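Local coordinates for protein putative ManD family dehydratase (Pantoea ananatis, PDB 3T6C) that dehydrates D-gluconate to 2-dehydro-3-deoxy-D-gluconate with low activity in vitro, using one magnesium ion per subunit, as a member of the enolase superfamily, at residues K284-R287 and P293-M296; K333-S338 and V343-H348; A360-D365 and G372-T377. All coordinates share one frame; numbering follows the deposited sequence.

In the fold
The three contacts follow one another along the chain inside the C-terminal domain, and each sets an outer helix of the barrel against the strand after it: helix 283-289 on strand 294-296, helix 328-340 on strand 344-345, helix 355-367 on strand 374-375. All three strands belong to one curled sheet. Between centres, contacts 1 and 2 lie about 16 Å apart, 1 and 3 about 22 Å, 2 and 3 about 11 Å. The last pair touches: the T345 carbonyl probably accepts the backbone N of G372 and of I373, and W347 packs on D365 and Q374. Contact 1, between barrel wall and outer helices, has no touching residue in the gluconate pocket, which contacts 2 and 3 reach through H348 and E375.

Contact 1: residues K284-R287 and P293-M296; sequences KMLR and PIAM
I294 sets its CG1 branch against the methyl CD2 of L286 and, obliquely, against the guanidinium of R287, two side chains of helix 283-289. With CG1 beside its own backbone N and anti to the carbonyl carbon (chi1 -64°), the longer branch of I294 leans out from the strand to the helix. CD2 of L286 lies 3.9 Å from I294 CG1 and 4.0 Å from I294 CD1, the two aliphatic chains meeting at a slant. Branched, wholly apolar residues suit this place because both are buried between the layers, L286 also resting on I257 of helix 253-262.

R287, the next residue, reaches the same isoleucine from beside L286. Its chain is bent twice, at chi2 (-74°) and chi3 (-84°), and this curls the guanidinium back to the strand, sliding past I294 in the opposite direction. NH1 stands 3.7 Å from I294 CG1, so the isoleucine offers it only an apolar wall. The charge is answered elsewhere: NH1 forms a salt bridge with D316, whose OD1 also accepts the backbone N of I294, and NH2 bonds to the carbonyl of K313. A buried arginine is thereby paired with a carboxylate that is also bonded at the start of the strand. The second subunit reaches this helix too, its Q289 binding the carbonyl of R287 and its W282 packing on the arginine.

Strand 270-272, helix 283-289 and strand 294-296 form a beta-alpha-beta unit of the family's C-terminal barrel, with apolar side chains filling the interface between helix and strand.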
loop_
_atom_site.group_PDB
_atom_site.type_symbol
_atom_site.label_atom_id
_atom_site.label_comp_id
_atom_site.label_asym_id
_atom_site.label_seq_id
_atom_site.Cartn_x
_atom_site.Cartn_y
_atom_site.Cartn_z
ATOM N N LYS A 284 0.989 12.451 6.784
ATOM C CA LYS A 284 1.431 11.705 5.589
ATOM C C LYS A 284 1.503 12.650 4.394
ATOM O O LYS A 284 2.500 12.713 3.670
ATOM C CB LYS A 284 0.472 10.580 5.292
ATOM C CG LYS A 284 0.874 9.930 3.943
ATOM C CD LYS A 284 0.090 8.620 3.773
ATOM C CE LYS A 284 0.223 8.079 2.370
ATOM N NZ LYS A 284 -0.787 7.014 2.155
ATOM N N MET A 285 0.478 13.470 4.202
ATOM C CA MET A 285 0.517 14.390 3.094
ATOM C C MET A 285 1.618 15.423 3.254
ATOM O O MET A 285 2.368 15.735 2.297
ATOM C CB MET A 285 -0.843 15.080 2.973
ATOM C CG MET A 285 -0.857 16.076 1.827
ATOM S SD MET A 285 -2.490 16.841 1.652
ATOM C CE MET A 285 -2.142 18.086 0.399
ATOM N N LEU A 286 1.708 16.012 4.449
ATOM C CA LEU A 286 2.755 17.010 4.678
ATOM C C LEU A 286 4.144 16.478 4.305
ATOM O O LEU A 286 4.939 17.204 3.680
ATOM C CB LEU A 286 2.743 17.466 6.135
ATOM C CG LEU A 286 3.653 18.638 6.443
ATOM C CD1 LEU A 286 3.043 19.427 7.652
ATOM C CD2 LEU A 286 5.089 18.249 6.792
ATOM N N ARG A 287 4.460 15.244 4.700
ATOM C CA ARG A 287 5.815 14.700 4.508
ATOM C C ARG A 287 6.078 14.247 3.079
ATOM O O ARG A 287 7.205 13.932 2.748
ATOM C CB ARG A 287 6.047 13.574 5.522
ATOM C CG ARG A 287 5.942 14.082 6.954
ATOM C CD ARG A 287 7.155 14.918 7.361
ATOM N NE ARG A 287 8.242 14.062 7.808
ATOM C CZ ARG A 287 9.339 14.514 8.408
ATOM N NH1 ARG A 287 9.569 15.815 8.498
ATOM N NH2 ARG A 287 10.193 13.641 8.970
ATOM N N PRO A 293 12.031 20.458 8.954
ATOM C CA PRO A 293 11.888 19.448 10.008
ATOM C C PRO A 293 10.671 19.673 10.896
ATOM O O PRO A 293 10.314 20.851 11.139
ATOM C CB PRO A 293 13.202 19.601 10.815
ATOM C CG PRO A 293 14.185 20.271 9.848
ATOM C CD PRO A 293 13.306 21.200 9.050
ATOM N N ILE A 294 10.061 18.586 11.371
ATOM C CA ILE A 294 8.790 18.662 12.089
ATOM C C ILE A 294 8.946 18.089 13.497
ATOM O O ILE A 294 9.491 17.018 13.674
ATOM C CB ILE A 294 7.688 17.854 11.344
ATOM C CG1 ILE A 294 7.417 18.480 9.952
ATOM C CG2 ILE A 294 6.364 17.817 12.135
ATOM C CD1 ILE A 294 6.941 19.931 9.976
ATOM N N ALA A 295 8.438 18.822 14.491
ATOM C CA ALA A 295 8.363 18.324 15.869
ATOM C C ALA A 295 6.893 18.187 16.244
ATOM O O ALA A 295 6.067 19.044 15.895
ATOM C CB ALA A 295 9.032 19.306 16.845
ATOM N N MET A 296 6.563 17.109 16.979
ATOM C CA MET A 296 5.195 16.917 17.452
ATOM C C MET A 296 5.224 16.274 18.788
ATOM O O MET A 296 6.074 15.408 19.053
ATOM C CB MET A 296 4.428 15.909 16.538
ATOM C CG MET A 296 3.952 16.434 15.170
ATOM S SD MET A 296 2.474 17.469 15.282
ATOM C CE MET A 296 1.291 16.334 16.010
#

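Contact 2: residues K333-S338 and V343-H348; sequences KIAIYS and VRTAWH. With GCO (D-gluconic acid), chain D.
The substrate pocket is reached by the far end of segment 343-348, where H348 bonds through NE2 to O5 of D-gluconate at 2.8 Å. The sugar acid's O5 lies near the imidazole plane, at the ring edge, and ND1 on the other side of the ring is held by H321. An imidazole suits the place, since its two nitrogens can serve substrate and protein at once.

Further back, the chain is fastened to helix 328-340. The backbone N of V343 donates to O of S338 at 2.8 Å, just after the chain has turned. There CB of S338 and CB of V343 lie 3.8 Å apart. S338 OG, beside its own backbone N (chi1 -61°), donates to O of I334; this carbonyl also takes the backbone N of S338 from its opposite face. Serine is small enough to admit the valine while its hydroxyl is satisfied within the helix.

A335 fills the next place, its CB 4.0 Å from T345 CG2 and 3.9 Å from W347 CZ2. Both A335 and I334 meet the indole at its edge, and CB of T345 lies over the rim of one face. Alanine lets the broad ring come close to the helix.

Strand 317-318, helix 328-340 and strand 344-345 make a beta-alpha-beta crossover, and the ligand-binding histidine follows the C-terminal end of the last strand, as pocket residues usually do in enolase-superfamily barrels.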
loop_
_atom_site.group_PDB
_atom_site.type_symbol
_atom_site.label_atom_id
_atom_site.label_comp_id
_atom_site.label_asym_id
_atom_site.label_seq_id
_atom_site.Cartn_x
_atom_site.Cartn_y
_atom_site.Cartn_z
ATOM N N LYS A 333 11.515 4.343 26.717
ATOM C CA LYS A 333 11.040 3.476 25.614
ATOM C C LYS A 333 10.737 4.289 24.350
ATOM O O LYS A 333 11.084 3.874 23.256
ATOM C CB LYS A 333 9.819 2.648 26.011
ATOM C CG LYS A 333 10.159 1.757 27.213
ATOM C CD LYS A 333 8.932 0.951 27.561
ATOM C CE LYS A 333 9.301 0.091 28.824
ATOM N NZ LYS A 333 8.032 -0.412 29.415
ATOM N N ILE A 334 10.112 5.452 24.504
ATOM C CA ILE A 334 9.822 6.283 23.334
ATOM C C ILE A 334 11.125 6.824 22.753
ATOM O O ILE A 334 11.268 6.962 21.534
ATOM C CB ILE A 334 8.914 7.475 23.767
ATOM C CG1 ILE A 334 7.503 6.931 24.073
ATOM C CG2 ILE A 334 8.861 8.508 22.615
ATOM C CD1 ILE A 334 6.634 7.894 24.879
ATOM N N ALA A 335 12.099 7.160 23.622
ATOM C CA ALA A 335 13.367 7.665 23.111
ATOM C C ALA A 335 14.057 6.580 22.258
ATOM O O ALA A 335 14.618 6.867 21.206
ATOM C CB ALA A 335 14.245 8.099 24.286
ATOM N N ILE A 336 14.051 5.348 22.743
ATOM C CA ILE A 336 14.633 4.195 22.009
ATOM C C ILE A 336 13.857 3.889 20.717
ATOM O O ILE A 336 14.462 3.678 19.642
ATOM C CB ILE A 336 14.685 2.974 22.926
ATOM C CG1 ILE A 336 15.832 3.181 23.927
ATOM C CG2 ILE A 336 14.849 1.667 22.070
ATOM C CD1 ILE A 336 15.822 2.174 25.083
ATOM N N TYR A 337 12.543 3.906 20.797
ATOM C CA TYR A 337 11.749 3.664 19.580
ATOM C C TYR A 337 12.068 4.737 18.517
ATOM O O TYR A 337 12.187 4.446 17.331
ATOM C CB TYR A 337 10.251 3.688 19.948
ATOM C CG TYR A 337 9.418 2.919 18.952
ATOM C CD1 TYR A 337 9.237 1.556 19.125
ATOM C CD2 TYR A 337 8.832 3.548 17.862
ATOM C CE1 TYR A 337 8.532 0.799 18.216
ATOM C CE2 TYR A 337 8.131 2.782 16.923
ATOM C CZ TYR A 337 8.005 1.423 17.102
ATOM O OH TYR A 337 7.268 0.683 16.194
ATOM N N SER A 338 12.242 5.975 18.970
ATOM C CA SER A 338 12.645 7.078 18.086
ATOM C C SER A 338 14.043 6.852 17.522
ATOM O O SER A 338 14.259 6.987 16.280
ATOM C CB SER A 338 12.593 8.410 18.863
ATOM O OG SER A 338 11.265 8.640 19.299
ATOM N N VAL A 343 14.675 9.243 14.604
ATOM C CA VAL A 343 13.974 10.426 15.125
ATOM C C VAL A 343 14.652 10.878 16.429
ATOM O O VAL A 343 15.073 10.028 17.218
ATOM C CB VAL A 343 12.504 10.016 15.408
ATOM C CG1 VAL A 343 11.764 11.160 16.171
ATOM C CG2 VAL A 343 11.802 9.747 14.064
ATOM N N ARG A 344 14.764 12.189 16.669
ATOM C CA ARG A 344 15.444 12.628 17.885
ATOM C C ARG A 344 14.488 13.156 18.965
ATOM O O ARG A 344 13.314 13.392 18.709
ATOM C CB ARG A 344 16.501 13.709 17.539
ATOM C CG ARG A 344 17.577 13.132 16.593
ATOM C CD ARG A 344 18.844 14.002 16.576
ATOM N NE ARG A 344 18.601 15.259 15.907
ATOM C CZ ARG A 344 19.540 16.189 15.819
ATOM N NH1 ARG A 344 20.736 15.980 16.366
ATOM N NH2 ARG A 344 19.298 17.356 15.212
ATOM N N THR A 345 15.017 13.378 20.164
ATOM C CA THR A 345 14.141 13.794 21.295
ATOM C C THR A 345 14.164 15.309 21.497
ATOM O O THR A 345 15.220 15.965 21.322
ATOM C CB THR A 345 14.522 13.079 22.627
ATOM O OG1 THR A 345 15.770 13.617 23.106
ATOM C CG2 THR A 345 14.666 11.578 22.415
ATOM N N ALA A 346 12.979 15.894 21.737
ATOM C CA ALA A 346 12.916 17.268 22.230
ATOM C C ALA A 346 11.800 17.260 23.275
ATOM O O ALA A 346 10.719 17.867 23.052
ATOM C CB ALA A 346 12.520 18.143 20.981
ATOM N N TRP A 347 12.131 16.904 24.508
ATOM C CA TRP A 347 11.060 16.816 25.521
ATOM C C TRP A 347 10.506 18.196 25.821
ATOM O O TRP A 347 11.245 19.174 25.919
ATOM C CB TRP A 347 11.601 16.183 26.825
ATOM C CG TRP A 347 12.321 14.854 26.623
ATOM C CD1 TRP A 347 13.620 14.578 26.949
ATOM C CD2 TRP A 347 11.789 13.661 26.067
ATOM N NE1 TRP A 347 13.929 13.276 26.645
ATOM C CE2 TRP A 347 12.837 12.689 26.086
ATOM C CE3 TRP A 347 10.529 13.297 25.551
ATOM C CZ2 TRP A 347 12.650 11.376 25.684
ATOM C CZ3 TRP A 347 10.367 11.974 25.088
ATOM C CH2 TRP A 347 11.423 11.043 25.169
ATOM N N HIS A 348 9.183 18.234 26.039
ATOM C CA HIS A 348 8.491 19.504 26.424
ATOM C C HIS A 348 8.931 19.960 27.814
ATOM O O HIS A 348 8.983 19.148 28.770
ATOM C CB HIS A 348 6.999 19.208 26.346
ATOM C CG HIS A 348 6.098 20.319 26.835
ATOM N ND1 HIS A 348 5.558 20.305 28.107
ATOM C CD2 HIS A 348 5.600 21.426 26.226
ATOM C CE1 HIS A 348 4.780 21.371 28.268
ATOM N NE2 HIS A 348 4.759 22.046 27.134
HETATM C C1 GCO D . 5.698 24.743 24.449
HETATM C C2 GCO D . 4.245 24.561 24.680
HETATM C C3 GCO D . 3.693 25.303 25.883
HETATM C C4 GCO D . 2.286 24.839 26.199
HETATM C C5 GCO D . 2.076 24.820 27.693
HETATM C C6 GCO D . 0.695 24.343 28.106
HETATM O O1A GCO D . 6.496 25.044 25.385
HETATM O O1B GCO D . 6.162 24.440 23.302
HETATM O O2 GCO D . 3.567 24.692 23.457
HETATM O O3 GCO D . 3.745 26.644 25.565
HETATM O O4 GCO D . 1.385 25.741 25.582
HETATM O O5 GCO D . 3.027 23.994 28.255
HETATM O O6 GCO D . 0.489 24.282 29.503
#

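Contact 3: residues A360-D365 and G372-T377; sequences ANMHLD and GIQEYT. With GCO (D-gluconic acid), chain D.
Q374 turns its CG anti to the backbone N (chi1 -172°) and then bends at chi2 (48°), folding its amide up against helix 355-367, where D365 carries its carboxylate beside its own backbone N. The two side chains cross at about a right angle, and NE2 of Q374 donates to OD2 of D365 at 2.6 Å, nearly straight, with an N-H...O angle of 175°. The acceptor uses its syn lone pair, and OD2 lies in the amide plane, the carboxylate and amide being nearly coplanar. The other oxygen, OD1, receives a water at 2.8 Å that also donates to O of I373, so D365 reaches segment 372-377 both directly and through water.

The amide of Q374 also packs on the helix through carbon. CB of N361 lies 3.5 Å from NE2 of Q374, the two amide planes almost parallel, while the extended chain of M362 brings CE to within 4.2 Å of Q374 CG. Glutamine suits this buried place because it joins a flexible aliphatic stem to a donor for the aspartate.

The next residue, E375, belongs to the substrate pocket. Its OE2 stands 2.5 Å from O1A of D-gluconate, OE1 pairs with R319, and OE2 also accepts from H150. At this distance one of the two acid groups probably carries a proton and donates it to the other, while the neighbouring Q374-D365 bond probably helps to hold the backbone next to E375 against the helix.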
loop_
_atom_site.group_PDB
_atom_site.type_symbol
_atom_site.label_atom_id
_atom_site.label_comp_id
_atom_site.label_asym_id
_atom_site.label_seq_id
_atom_site.Cartn_x
_atom_site.Cartn_y
_atom_site.Cartn_z
ATOM N N ALA A 360 14.518 15.036 35.215
ATOM C CA ALA A 360 14.246 13.799 34.497
ATOM C C ALA A 360 14.470 13.963 32.995
ATOM O O ALA A 360 15.138 13.128 32.389
ATOM C CB ALA A 360 12.800 13.427 34.725
ATOM N N ASN A 361 13.959 15.067 32.419
ATOM C CA ASN A 361 14.210 15.325 30.986
ATOM C C ASN A 361 15.704 15.279 30.715
ATOM O O ASN A 361 16.165 14.686 29.729
ATOM C CB ASN A 361 13.751 16.708 30.542
ATOM C CG ASN A 361 12.264 16.862 30.487
ATOM O OD1 ASN A 361 11.500 15.895 30.407
ATOM N ND2 ASN A 361 11.830 18.139 30.419
ATOM N N MET A 362 16.477 15.941 31.581
ATOM C CA MET A 362 17.894 16.111 31.305
ATOM C C MET A 362 18.696 14.810 31.524
ATOM O O MET A 362 19.713 14.615 30.857
ATOM C CB MET A 362 18.465 17.266 32.143
ATOM C CG MET A 362 17.994 18.584 31.533
ATOM S SD MET A 362 18.669 19.966 32.407
ATOM C CE MET A 362 17.892 21.322 31.481
ATOM N N HIS A 363 18.256 13.957 32.468
ATOM C CA HIS A 363 18.901 12.660 32.650
ATOM C C HIS A 363 18.670 11.760 31.438
ATOM O O HIS A 363 19.597 11.075 31.002
ATOM C CB HIS A 363 18.442 12.003 33.933
ATOM C CG HIS A 363 19.109 12.563 35.154
ATOM N ND1 HIS A 363 19.701 11.763 36.116
ATOM C CD2 HIS A 363 19.277 13.841 35.571
ATOM C CE1 HIS A 363 20.194 12.526 37.081
ATOM N NE2 HIS A 363 19.939 13.793 36.785
ATOM N N LEU A 364 17.462 11.783 30.891
ATOM C CA LEU A 364 17.208 11.138 29.586
ATOM C C LEU A 364 18.072 11.769 28.509
ATOM O O LEU A 364 18.716 11.047 27.728
ATOM C CB LEU A 364 15.732 11.249 29.201
ATOM C CG LEU A 364 14.810 10.295 29.997
ATOM C CD1 LEU A 364 13.418 10.949 30.093
ATOM C CD2 LEU A 364 14.742 8.952 29.291
ATOM N N ASP A 365 18.082 13.096 28.433
ATOM C CA ASP A 365 18.888 13.768 27.425
ATOM C C ASP A 365 20.348 13.368 27.464
ATOM O O ASP A 365 20.947 13.145 26.409
ATOM C CB ASP A 365 18.857 15.286 27.636
ATOM C CG ASP A 365 17.506 15.922 27.365
ATOM O OD1 ASP A 365 16.648 15.371 26.641
ATOM O OD2 ASP A 365 17.332 17.069 27.889
ATOM N N GLY A 372 17.886 15.368 20.644
ATOM C CA GLY A 372 17.806 16.538 19.765
ATOM C C GLY A 372 18.064 17.940 20.304
ATOM O O GLY A 372 19.056 18.579 19.995
ATOM N N ILE A 373 17.216 18.350 21.242
ATOM C CA ILE A 373 17.379 19.674 21.841
ATOM C C ILE A 373 16.598 19.665 23.154
ATOM O O ILE A 373 15.672 18.849 23.300
ATOM C CB ILE A 373 16.921 20.801 20.853
ATOM C CG1 ILE A 373 17.411 22.165 21.338
ATOM C CG2 ILE A 373 15.387 20.827 20.739
ATOM C CD1 ILE A 373 18.974 22.277 21.304
ATOM N N GLN A 374 16.955 20.571 24.081
ATOM C CA GLN A 374 16.130 20.701 25.305
ATOM C C GLN A 374 15.570 22.112 25.468
ATOM O O GLN A 374 16.305 23.055 25.729
ATOM C CB GLN A 374 16.972 20.353 26.536
ATOM C CG GLN A 374 16.140 20.262 27.855
ATOM C CD GLN A 374 14.873 19.421 27.665
ATOM O OE1 GLN A 374 13.759 19.987 27.566
ATOM N NE2 GLN A 374 15.025 18.104 27.542
ATOM N N GLU A 375 14.251 22.237 25.335
ATOM C CA GLU A 375 13.544 23.464 25.669
ATOM C C GLU A 375 13.871 23.887 27.082
ATOM O O GLU A 375 13.944 23.020 27.967
ATOM C CB GLU A 375 12.055 23.158 25.607
ATOM C CG GLU A 375 11.183 24.406 25.719
ATOM C CD GLU A 375 9.725 24.104 25.477
ATOM O OE1 GLU A 375 9.302 22.951 25.548
ATOM O OE2 GLU A 375 8.954 25.054 25.205
ATOM N N TYR A 376 14.023 25.195 27.303
ATOM C CA TYR A 376 14.329 25.652 28.639
ATOM C C TYR A 376 13.650 26.977 28.907
ATOM O O TYR A 376 13.707 27.886 28.073
ATOM C CB TYR A 376 15.834 25.839 28.725
ATOM C CG TYR A 376 16.268 26.389 30.058
ATOM C CD1 TYR A 376 16.245 25.582 31.166
ATOM C CD2 TYR A 376 16.702 27.702 30.167
ATOM C CE1 TYR A 376 16.643 26.068 32.380
ATOM C CE2 TYR A 376 17.112 28.209 31.405
ATOM C CZ TYR A 376 17.062 27.373 32.470
ATOM O OH TYR A 376 17.455 27.835 33.707
ATOM N N THR A 377 13.024 27.105 30.079
ATOM C CA THR A 377 12.610 28.446 30.516
ATOM C C THR A 377 13.211 28.669 31.883
ATOM O O THR A 377 13.286 27.763 32.728
ATOM C CB THR A 377 11.070 28.638 30.557
ATOM O OG1 THR A 377 10.518 27.629 31.371
ATOM C CG2 THR A 377 10.437 28.523 29.199
HETATM C C1 GCO D . 5.698 24.743 24.449
HETATM C C2 GCO D . 4.245 24.561 24.680
HETATM C C3 GCO D . 3.693 25.303 25.883
HETATM C C4 GCO D . 2.286 24.839 26.199
HETATM C C5 GCO D . 2.076 24.820 27.693
HETATM C C6 GCO D . 0.695 24.343 28.106
HETATM O O1A GCO D . 6.496 25.044 25.385
HETATM O O1B GCO D . 6.162 24.440 23.302
HETATM O O2 GCO D . 3.567 24.692 23.457
HETATM O O3 GCO D . 3.745 26.644 25.565
HETATM O O4 GCO D . 1.385 25.741 25.582
HETATM O O5 GCO D . 3.027 23.994 28.255
HETATM O O6 GCO D . 0.489 24.282 29.503
HETATM O O HOH W 1 15.081 16.069 24.414
#